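Local coordinates for protein activating signal cointegrator 1 complex subunit 2 (Homo sapiens, PDB 6YXQ) that binds polyubiquitin chains and recruits its partners ASCC3 and ALKBH3 to sites of DNA damage, and also takes part in the rescue of stalled ribosomes, at residues B[71-74]-B[75-78]; B[89-92]-B[93-97]; B[178-181]-B[182-186]. All blocks are in the same frame, centred on the assembly; numbering follows the deposited sequence.

Contact 1: residues B[71-74]-B[75-78]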
ATOM      1  N   ASP B  71     -10.639   6.728   7.694  1.00 79.19           N
ATOM      2  CA  ASP B  71     -12.077   6.752   7.446  1.00 83.23           C
ATOM      3  C   ASP B  71     -12.598   8.182   7.471  1.00 81.03           C
ATOM      4  O   ASP B  71     -13.342   8.612   6.576  1.00 83.61           O
ATOM      5  CB  ASP B  71     -12.799   5.900   8.490  1.00 86.96           C
ATOM      6  CG  ASP B  71     -12.702   4.412   8.212  1.00101.45           C
ATOM      7  OD1 ASP B  71     -12.374   4.029   7.069  1.00109.68           O
ATOM      8  OD2 ASP B  71     -12.965   3.625   9.146  1.00103.44           O
ATOM      9  N   TRP B  72     -12.189   8.946   8.488  1.00 77.73           N
ATOM     10  CA  TRP B  72     -12.629  10.335   8.597  1.00 89.98           C
ATOM     11  C   TRP B  72     -12.096  11.180   7.445  1.00 90.67           C
ATOM     12  O   TRP B  72     -12.803  12.049   6.913  1.00 99.91           O
ATOM     13  CB  TRP B  72     -12.174  10.905   9.937  1.00 93.06           C
ATOM     14  CG  TRP B  72     -12.143  12.385   9.995  1.00 89.80           C
ATOM     15  CD1 TRP B  72     -13.199  13.216  10.205  1.00 93.88           C
ATOM     16  CD2 TRP B  72     -10.992  13.224   9.849  1.00 91.83           C
ATOM     17  NE1 TRP B  72     -12.779  14.524  10.199  1.00 98.88           N
ATOM     18  CE2 TRP B  72     -11.427  14.555   9.981  1.00 87.50           C
ATOM     19  CE3 TRP B  72      -9.640  12.980   9.601  1.00 95.71           C
ATOM     20  CZ2 TRP B  72     -10.557  15.639   9.887  1.00 75.22           C
ATOM     21  CZ3 TRP B  72      -8.773  14.060   9.515  1.00 85.60           C
ATOM     22  CH2 TRP B  72      -9.236  15.369   9.656  1.00 77.06           C
ATOM     23  N   LEU B  73     -10.841  10.942   7.060  1.00 81.95           N
ATOM     24  CA  LEU B  73     -10.231  11.658   5.948  1.00 79.86           C
ATOM     25  C   LEU B  73     -10.995  11.431   4.649  1.00 79.92           C
ATOM     26  O   LEU B  73     -11.179  12.362   3.856  1.00 89.26           O
ATOM     27  CB  LEU B  73      -8.782  11.206   5.800  1.00 80.25           C
ATOM     28  CG  LEU B  73      -7.900  12.010   4.862  1.00 85.33           C
ATOM     29  CD1 LEU B  73      -7.467  13.287   5.551  1.00 89.74           C
ATOM     30  CD2 LEU B  73      -6.706  11.175   4.453  1.00 86.82           C
ATOM     31  N   LEU B  74     -11.426  10.192   4.404  1.00 62.07           N
ATOM     32  CA  LEU B  74     -12.248   9.924   3.229  1.00 63.56           C
ATOM     33  C   LEU B  74     -13.626  10.562   3.356  1.00 83.44           C
ATOM     34  O   LEU B  74     -14.226  10.946   2.345  1.00 68.97           O
ATOM     35  CB  LEU B  74     -12.375   8.420   3.011  1.00 69.30           C
ATOM     36  CG  LEU B  74     -11.060   7.662   2.834  1.00 74.76           C
ATOM     37  CD1 LEU B  74     -11.255   6.179   3.103  1.00 87.31           C
ATOM     38  CD2 LEU B  74     -10.523   7.877   1.442  1.00 82.78           C
ATOM     39  N   ALA B  75     -14.143  10.676   4.584  1.00 95.34           N
ATOM     40  CA  ALA B  75     -15.431  11.341   4.779  1.00 92.70           C
ATOM     41  C   ALA B  75     -15.360  12.826   4.443  1.00 89.03           C
ATOM     42  O   ALA B  75     -16.337  13.396   3.948  1.00 89.21           O
ATOM     43  CB  ALA B  75     -15.908  11.153   6.219  1.00102.40           C
ATOM     44  N   LEU B  76     -14.218  13.461   4.711  1.00 93.19           N
ATOM     45  CA  LEU B  76     -14.022  14.903   4.532  1.00 81.51           C
ATOM     46  C   LEU B  76     -14.444  15.413   3.154  1.00 83.02           C
ATOM     47  O   LEU B  76     -14.528  14.636   2.193  1.00 86.20           O
ATOM     48  CB  LEU B  76     -12.555  15.266   4.780  1.00 71.34           C
ATOM     49  CG  LEU B  76     -12.105  15.298   6.239  1.00 71.83           C
ATOM     50  CD1 LEU B  76     -10.609  15.505   6.322  1.00 73.68           C
ATOM     51  CD2 LEU B  76     -12.837  16.373   7.008  1.00 65.66           C
ATOM     52  N   PRO B  77     -14.733  16.704   3.020  1.00 83.07           N
ATOM     53  CA  PRO B  77     -15.076  17.264   1.709  1.00 87.72           C
ATOM     54  C   PRO B  77     -13.827  17.554   0.887  1.00 97.58           C
ATOM     55  O   PRO B  77     -12.698  17.497   1.373  1.00112.48           O
ATOM     56  CB  PRO B  77     -15.827  18.560   2.046  1.00 78.21           C
ATOM     57  CG  PRO B  77     -16.037  18.538   3.529  1.00 66.49           C
ATOM     58  CD  PRO B  77     -14.980  17.662   4.107  1.00 84.58           C
ATOM     59  N   HIS B  78     -14.059  17.876  -0.387  1.00 85.75           N
ATOM     60  CA  HIS B  78     -12.944  18.079  -1.304  1.00 82.04           C
ATOM     61  C   HIS B  78     -12.016  19.181  -0.810  1.00 97.26           C
ATOM     62  O   HIS B  78     -10.791  19.013  -0.809  1.00106.98           O
ATOM     63  CB  HIS B  78     -13.467  18.397  -2.704  1.00 91.83           C
ATOM     64  CG  HIS B  78     -12.388  18.563  -3.731  1.00111.96           C
ATOM     65  ND1 HIS B  78     -11.726  19.755  -3.932  1.00114.01           N
ATOM     66  CD2 HIS B  78     -11.857  17.685  -4.617  1.00111.85           C
ATOM     67  CE1 HIS B  78     -10.834  19.605  -4.896  1.00112.36           C
ATOM     68  NE2 HIS B  78     -10.894  18.359  -5.328  1.00110.13           N
TER
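Trp-72 and Leu-76 meet because their first torsions differ, one setting a ring out beside the helix and the other folding two methyl branches over it. The indole CG is anti to its backbone N (chi1 160°), which swings the indole outward from the helix, beside its last turn. The Leu-76 CG instead stands beside its own N (chi1 -76°), which brings the isobutyl group back over that ring. CD1 of Leu-76 lies above the face of the six-membered ring, 3.7 Å from its centroid, a CH-pi contact. The other branch, CD2, reaches the pyrrole side, 3.7 Å from Trp-72 NE1. Leu-73 CD1 approaches the same methyl group, Leu-76 CD1, at 3.9 Å.

Here the helix 53-75 stops. Ala-75 N still bonds to Asp-71 O (3.0 Å) and Leu-76 N to Trp-72 O (3.0 Å), with a weak second bond from Leu-76 N to Leu-73 O. Leu-76 then leaves helical geometry, and Pro-77 takes the N-cap position of the helix 78-87. Arg-39 makes a cation-pi contact with the indole, Asp-71 forms a salt bridge to Arg-122, and Leu-74 packs on Phe-166 of the ASCC3 chain. At the helix end, then, polar and apolar contacts hold the same residue: carbonyl oxygens grip Leu-76 by its N-H, while its methyl groups rest on the indole face.

Contact 2: residues B[89-92]-B[93-97]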
ATOM      1  N   GLU B  89       1.747  17.225   7.891  1.00102.25           N
ATOM      2  CA  GLU B  89       2.871  16.357   7.571  1.00109.61           C
ATOM      3  C   GLU B  89       2.676  14.958   8.143  1.00114.44           C
ATOM      4  O   GLU B  89       3.108  13.980   7.524  1.00128.45           O
ATOM      5  CB  GLU B  89       4.178  16.980   8.066  1.00116.97           C
ATOM      6  CG  GLU B  89       4.358  16.977   9.571  1.00136.55           C
ATOM      7  CD  GLU B  89       5.788  17.262   9.984  1.00152.99           C
ATOM      8  OE1 GLU B  89       6.482  18.013   9.264  1.00155.11           O
ATOM      9  OE2 GLU B  89       6.219  16.732  11.030  1.00160.19           O
ATOM     10  N   THR B  90       2.001  14.834   9.291  1.00102.83           N
ATOM     11  CA  THR B  90       1.794  13.517   9.889  1.00 96.40           C
ATOM     12  C   THR B  90       1.040  12.594   8.941  1.00 86.22           C
ATOM     13  O   THR B  90       1.344  11.398   8.857  1.00 93.96           O
ATOM     14  CB  THR B  90       1.043  13.637  11.220  1.00 93.97           C
ATOM     15  OG1 THR B  90      -0.313  14.047  10.985  1.00 81.70           O
ATOM     16  CG2 THR B  90       1.728  14.643  12.131  1.00 97.56           C
ATOM     17  N   LEU B  91       0.065  13.135   8.208  1.00 72.34           N
ATOM     18  CA  LEU B  91      -0.717  12.328   7.275  1.00 82.03           C
ATOM     19  C   LEU B  91       0.169  11.668   6.224  1.00 97.67           C
ATOM     20  O   LEU B  91       0.134  10.441   6.041  1.00100.72           O
ATOM     21  CB  LEU B  91      -1.774  13.203   6.611  1.00 90.20           C
ATOM     22  CG  LEU B  91      -2.444  12.724   5.328  1.00 83.07           C
ATOM     23  CD1 LEU B  91      -3.021  11.341   5.489  1.00 82.33           C
ATOM     24  CD2 LEU B  91      -3.547  13.691   5.045  1.00 84.41           C
ATOM     25  N   GLN B  92       0.956  12.474   5.504  1.00103.37           N
ATOM     26  CA  GLN B  92       1.796  11.921   4.451  1.00109.65           C
ATOM     27  C   GLN B  92       2.807  10.933   5.017  1.00 99.39           C
ATOM     28  O   GLN B  92       3.075   9.893   4.406  1.00102.32           O
ATOM     29  CB  GLN B  92       2.505  13.043   3.690  1.00113.92           C
ATOM     30  CG  GLN B  92       3.433  12.549   2.577  1.00125.56           C
ATOM     31  CD  GLN B  92       4.870  12.368   3.042  1.00131.85           C
ATOM     32  OE1 GLN B  92       5.588  11.483   2.569  1.00131.81           O
ATOM     33  NE2 GLN B  92       5.294  13.210   3.977  1.00136.82           N
ATOM     34  N   LYS B  93       3.377  11.236   6.184  1.00 83.19           N
ATOM     35  CA  LYS B  93       4.346  10.320   6.776  1.00 89.09           C
ATOM     36  C   LYS B  93       3.682   9.022   7.208  1.00 95.93           C
ATOM     37  O   LYS B  93       4.285   7.949   7.114  1.00113.47           O
ATOM     38  CB  LYS B  93       5.060  10.999   7.944  1.00 93.99           C
ATOM     39  CG  LYS B  93       5.632  12.360   7.576  1.00 97.45           C
ATOM     40  CD  LYS B  93       6.902  12.657   8.337  1.00109.25           C
ATOM     41  CE  LYS B  93       6.869  12.036   9.721  1.00125.89           C
ATOM     42  NZ  LYS B  93       7.881  12.664  10.617  1.00133.08           N
ATOM     43  N   CYS B  94       2.423   9.096   7.647  1.00 81.32           N
ATOM     44  CA  CYS B  94       1.678   7.884   7.971  1.00 69.39           C
ATOM     45  C   CYS B  94       1.469   7.021   6.731  1.00 77.51           C
ATOM     46  O   CYS B  94       1.650   5.792   6.774  1.00 84.82           O
ATOM     47  CB  CYS B  94       0.337   8.261   8.610  1.00 66.18           C
ATOM     48  SG  CYS B  94      -0.900   6.934   8.743  1.00 76.30           S
ATOM     49  N   LEU B  95       1.093   7.647   5.612  1.00 73.17           N
ATOM     50  CA  LEU B  95       0.879   6.878   4.389  1.00 70.96           C
ATOM     51  C   LEU B  95       2.187   6.289   3.869  1.00 79.74           C
ATOM     52  O   LEU B  95       2.220   5.136   3.411  1.00 69.86           O
ATOM     53  CB  LEU B  95       0.217   7.755   3.331  1.00 78.94           C
ATOM     54  CG  LEU B  95      -1.237   8.152   3.605  1.00 80.82           C
ATOM     55  CD1 LEU B  95      -1.595   9.449   2.899  1.00 73.25           C
ATOM     56  CD2 LEU B  95      -2.181   7.041   3.181  1.00 84.05           C
ATOM     57  N   ASP B  96       3.275   7.064   3.930  1.00 78.99           N
ATOM     58  CA  ASP B  96       4.591   6.530   3.597  1.00 79.60           C
ATOM     59  C   ASP B  96       4.933   5.333   4.474  1.00 82.87           C
ATOM     60  O   ASP B  96       5.477   4.337   3.987  1.00 94.97           O
ATOM     61  CB  ASP B  96       5.652   7.623   3.742  1.00 90.83           C
ATOM     62  CG  ASP B  96       6.965   7.261   3.075  1.00 97.56           C
ATOM     63  OD1 ASP B  96       7.539   6.204   3.413  1.00106.38           O
ATOM     64  OD2 ASP B  96       7.426   8.037   2.211  1.00103.39           O
ATOM     65  N   SER B  97       4.618   5.414   5.772  1.00 82.15           N
ATOM     66  CA  SER B  97       4.880   4.306   6.686  1.00 76.63           C
ATOM     67  C   SER B  97       4.153   3.051   6.239  1.00 69.11           C
ATOM     68  O   SER B  97       4.743   1.962   6.167  1.00 82.49           O
ATOM     69  CB  SER B  97       4.437   4.676   8.101  1.00 79.25           C
ATOM     70  OG  SER B  97       4.668   6.043   8.363  1.00100.56           O
TER
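Leu-91 and Leu-95 touch one turn apart on the helix 89-101, CD1 to CD1 at 3.5 Å, their side chains lying alongside each other and pointing the same way. Gln-92 and Asp-96 also lie i to i+4. These two run side by side as well, but the amide and carboxylate planes stand 88° apart, and Gln-92 OE1 is 3.9 Å from Asp-96 OD2. Two acceptors do not bond each other; both oxygens meet Lys-164, whose NZ hydrogen-bonds to OE1 and forms a salt bridge with OD2, which probably makes their closeness tolerable. Without the amide, as with an alanine here in place of Gln-92, Lys-164 is likely to lose one of these two oxygen partners and a gap to open beside Asp-96. On the other side of Gln-92, its NE2 comes to 3.7 Å from CG of Lys-93, since the chain bends at chi2 (-93°) and turns the amide so that NE2 lies over the start of the Lys-93 side chain. Glu-89 OE2 and Lys-93 NZ stay 4.4 Å apart, too far for a salt bridge.

The backbone fixes this spacing through regular bonds such as Asp-96 N to Gln-92 O (2.9 Å). Farther out, Leu-91 packs on Leu-73 and Leu-95 on Phe-131, while Asp-96 OD1 forms a salt bridge with Arg-15 of the ASCC3 chain. The Asp-96 carboxylate thus bridges cations from two proteins, Lys-164 and that arginine, which is likely to favour its ionised form and puts one salt bridge of this helical turn into the contact with ASCC3.

Contact 3: residues B[178-181]-B[182-186]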
ATOM      1  N   PRO B 178      -6.747  -1.517 -13.874  1.00 91.78           N
ATOM      2  CA  PRO B 178      -7.233  -0.428 -14.758  1.00 97.23           C
ATOM      3  C   PRO B 178      -7.391   0.906 -14.061  1.00 88.50           C
ATOM      4  O   PRO B 178      -7.191   1.945 -14.697  1.00 92.55           O
ATOM      5  CB  PRO B 178      -8.582  -0.978 -15.239  1.00 99.06           C
ATOM      6  CG  PRO B 178      -8.507  -2.442 -15.015  1.00 99.61           C
ATOM      7  CD  PRO B 178      -7.705  -2.640 -13.811  1.00 92.00           C
ATOM      8  N   LEU B 179      -7.765   0.905 -12.780  1.00 81.72           N
ATOM      9  CA  LEU B 179      -7.881   2.155 -12.037  1.00 73.31           C
ATOM     10  C   LEU B 179      -6.507   2.730 -11.718  1.00 77.70           C
ATOM     11  O   LEU B 179      -6.268   3.935 -11.892  1.00 81.06           O
ATOM     12  CB  LEU B 179      -8.673   1.908 -10.754  1.00 79.50           C
ATOM     13  CG  LEU B 179      -9.375   3.068 -10.036  1.00 84.63           C
ATOM     14  CD1 LEU B 179      -9.880   4.115 -11.019  1.00 90.70           C
ATOM     15  CD2 LEU B 179     -10.524   2.530  -9.197  1.00 80.03           C
ATOM     16  N   LEU B 180      -5.585   1.880 -11.258  1.00 76.37           N
ATOM     17  CA  LEU B 180      -4.263   2.370 -10.897  1.00 66.47           C
ATOM     18  C   LEU B 180      -3.485   2.820 -12.124  1.00 68.56           C
ATOM     19  O   LEU B 180      -2.688   3.762 -12.036  1.00 74.99           O
ATOM     20  CB  LEU B 180      -3.508   1.301 -10.110  1.00 50.07           C
ATOM     21  CG  LEU B 180      -2.087   1.640  -9.666  1.00 66.36           C
ATOM     22  CD1 LEU B 180      -2.049   2.497  -8.411  1.00 78.37           C
ATOM     23  CD2 LEU B 180      -1.362   0.346  -9.429  1.00 77.94           C
ATOM     24  N   GLN B 181      -3.709   2.175 -13.271  1.00 55.22           N
ATOM     25  CA  GLN B 181      -3.195   2.714 -14.525  1.00 65.07           C
ATOM     26  C   GLN B 181      -3.602   4.171 -14.682  1.00 66.81           C
ATOM     27  O   GLN B 181      -2.758   5.044 -14.915  1.00 75.13           O
ATOM     28  CB  GLN B 181      -3.701   1.888 -15.710  1.00 65.59           C
ATOM     29  CG  GLN B 181      -3.308   0.425 -15.658  1.00 82.27           C
ATOM     30  CD  GLN B 181      -3.396  -0.249 -17.011  1.00 99.90           C
ATOM     31  OE1 GLN B 181      -2.803   0.213 -17.989  1.00112.27           O
ATOM     32  NE2 GLN B 181      -4.134  -1.353 -17.074  1.00 93.17           N
ATOM     33  N   LYS B 182      -4.906   4.445 -14.548  1.00 65.23           N
ATOM     34  CA  LYS B 182      -5.410   5.806 -14.687  1.00 72.27           C
ATOM     35  C   LYS B 182      -4.714   6.740 -13.713  1.00 68.15           C
ATOM     36  O   LYS B 182      -4.233   7.810 -14.100  1.00 66.68           O
ATOM     37  CB  LYS B 182      -6.925   5.834 -14.474  1.00 84.45           C
ATOM     38  CG  LYS B 182      -7.568   7.198 -14.703  1.00107.80           C
ATOM     39  CD  LYS B 182      -8.773   7.423 -13.790  1.00112.69           C
ATOM     40  CE  LYS B 182      -8.717   8.780 -13.090  1.00103.81           C
ATOM     41  NZ  LYS B 182      -9.697   8.875 -11.966  1.00 95.09           N
HETATM   42  N   MSE B 183      -4.625   6.339 -12.449  1.00 67.27           N
HETATM   43  CA  MSE B 183      -3.955   7.166 -11.450  1.00 82.04           C
HETATM   44  C   MSE B 183      -2.517   7.527 -11.803  1.00 78.07           C
HETATM   45  O   MSE B 183      -2.146   8.709 -11.821  1.00 66.05           O
HETATM   46  CB  MSE B 183      -3.958   6.479 -10.087  1.00 95.22           C
HETATM   47  CG  MSE B 183      -5.324   6.327  -9.476  1.00117.88           C
HETATM   48 SE   MSE B 183      -5.520   4.650  -8.544  1.00131.03          SE
HETATM   49  CE  MSE B 183      -4.328   4.918  -7.058  1.00112.22           C
ATOM     50  N   ILE B 184      -1.705   6.496 -12.045  1.00 81.18           N
ATOM     51  CA  ILE B 184      -0.283   6.716 -12.287  1.00 63.43           C
ATOM     52  C   ILE B 184      -0.089   7.532 -13.556  1.00 69.03           C
ATOM     53  O   ILE B 184       0.700   8.487 -13.589  1.00 78.75           O
ATOM     54  CB  ILE B 184       0.473   5.379 -12.350  1.00 51.35           C
ATOM     55  CG1 ILE B 184       0.168   4.526 -11.119  1.00 62.94           C
ATOM     56  CG2 ILE B 184       1.961   5.627 -12.431  1.00 59.74           C
ATOM     57  CD1 ILE B 184       0.811   5.031  -9.838  1.00 57.53           C
ATOM     58  N   GLY B 185      -0.808   7.167 -14.619  1.00 62.65           N
ATOM     59  CA  GLY B 185      -0.727   7.935 -15.846  1.00 72.19           C
ATOM     60  C   GLY B 185      -1.123   9.380 -15.644  1.00 76.62           C
ATOM     61  O   GLY B 185      -0.520  10.283 -16.223  1.00 87.43           O
ATOM     62  N   ASN B 186      -2.114   9.625 -14.783  1.00 81.90           N
ATOM     63  CA  ASN B 186      -2.545  10.996 -14.551  1.00 80.33           C
ATOM     64  C   ASN B 186      -1.492  11.788 -13.796  1.00 79.78           C
ATOM     65  O   ASN B 186      -1.239  12.949 -14.125  1.00 93.18           O
ATOM     66  CB  ASN B 186      -3.870  11.024 -13.793  1.00 73.11           C
ATOM     67  CG  ASN B 186      -4.501  12.404 -13.783  1.00 84.71           C
ATOM     68  OD1 ASN B 186      -4.614  13.059 -14.824  1.00 79.11           O
ATOM     69  ND2 ASN B 186      -4.908  12.857 -12.602  1.00 88.91           N
TER
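Leu-180 lies beside Ile-184 one turn on, the classic i to i+4 pairing along an alpha helix, here the helix 177-190 in the mainly helical body of this N-terminal part of ASCC2. The two side chains point the same way, and Leu-180 CG meets Ile-184 CG1 at 3.9 Å. Leu-180 meets a second neighbour at a different inclination: selenomethionine Met-183 crosses it at a slant, with its terminal CE methyl 3.6 Å from Leu-180 CD1. That reach depends on the Met-183 chain. Its CG sits beside the backbone N (chi1 -66°); the bend at chi2 then sets the selenium over the preceding turn, near Leu-179 O and Leu-180 CA, and chi3 (68°) turns the methyl to the leucine. Leu-179 stays more loosely by the selenium, CG to SE at 4.4 Å.

So the apolar side chains of this turn form two groups with different neighbours. Leu-180 and Ile-184 both lean on Ile-266 of the helix 243-266, whereas Met-183 packs on Phe-128 and Leu-132 of the helix 114-135. Leu-179 shares Leu-132 and also touches Leu-171 of the ASCC3 chain, so the helix contributes to the core and to the partner surface at once. Beneath the side chains the backbone bonds are those of a regular helix, apart from the weak one from Lys-182 N to Pro-178 O. The bond under the Leu-180 and Ile-184 pair is almost straight: Ile-184 N reaches Leu-180 O at 2.9 Å, with an N-H...O angle of 177°.

From the N terminus the three contacts come in series, each within a few residues, so none encloses or crosses another. Contact 1 rounds the turn from the helix 53-75 into the helix 78-87, while contacts 2 and 3 close single turns inside the helices 89-101 and 177-190. Contacts 1 and 2 touch directly, through Leu-73 CD2 and Leu-91 CD1 at 3.8 Å. Contact 3 stays apart, its nearest atoms about 11 Å from either. Yet all three lean on the helix 114-135, at Thr-130, Phe-131 and Phe-128 respectively, which ties them into one helical body, and each also meets the ASCC3 chain.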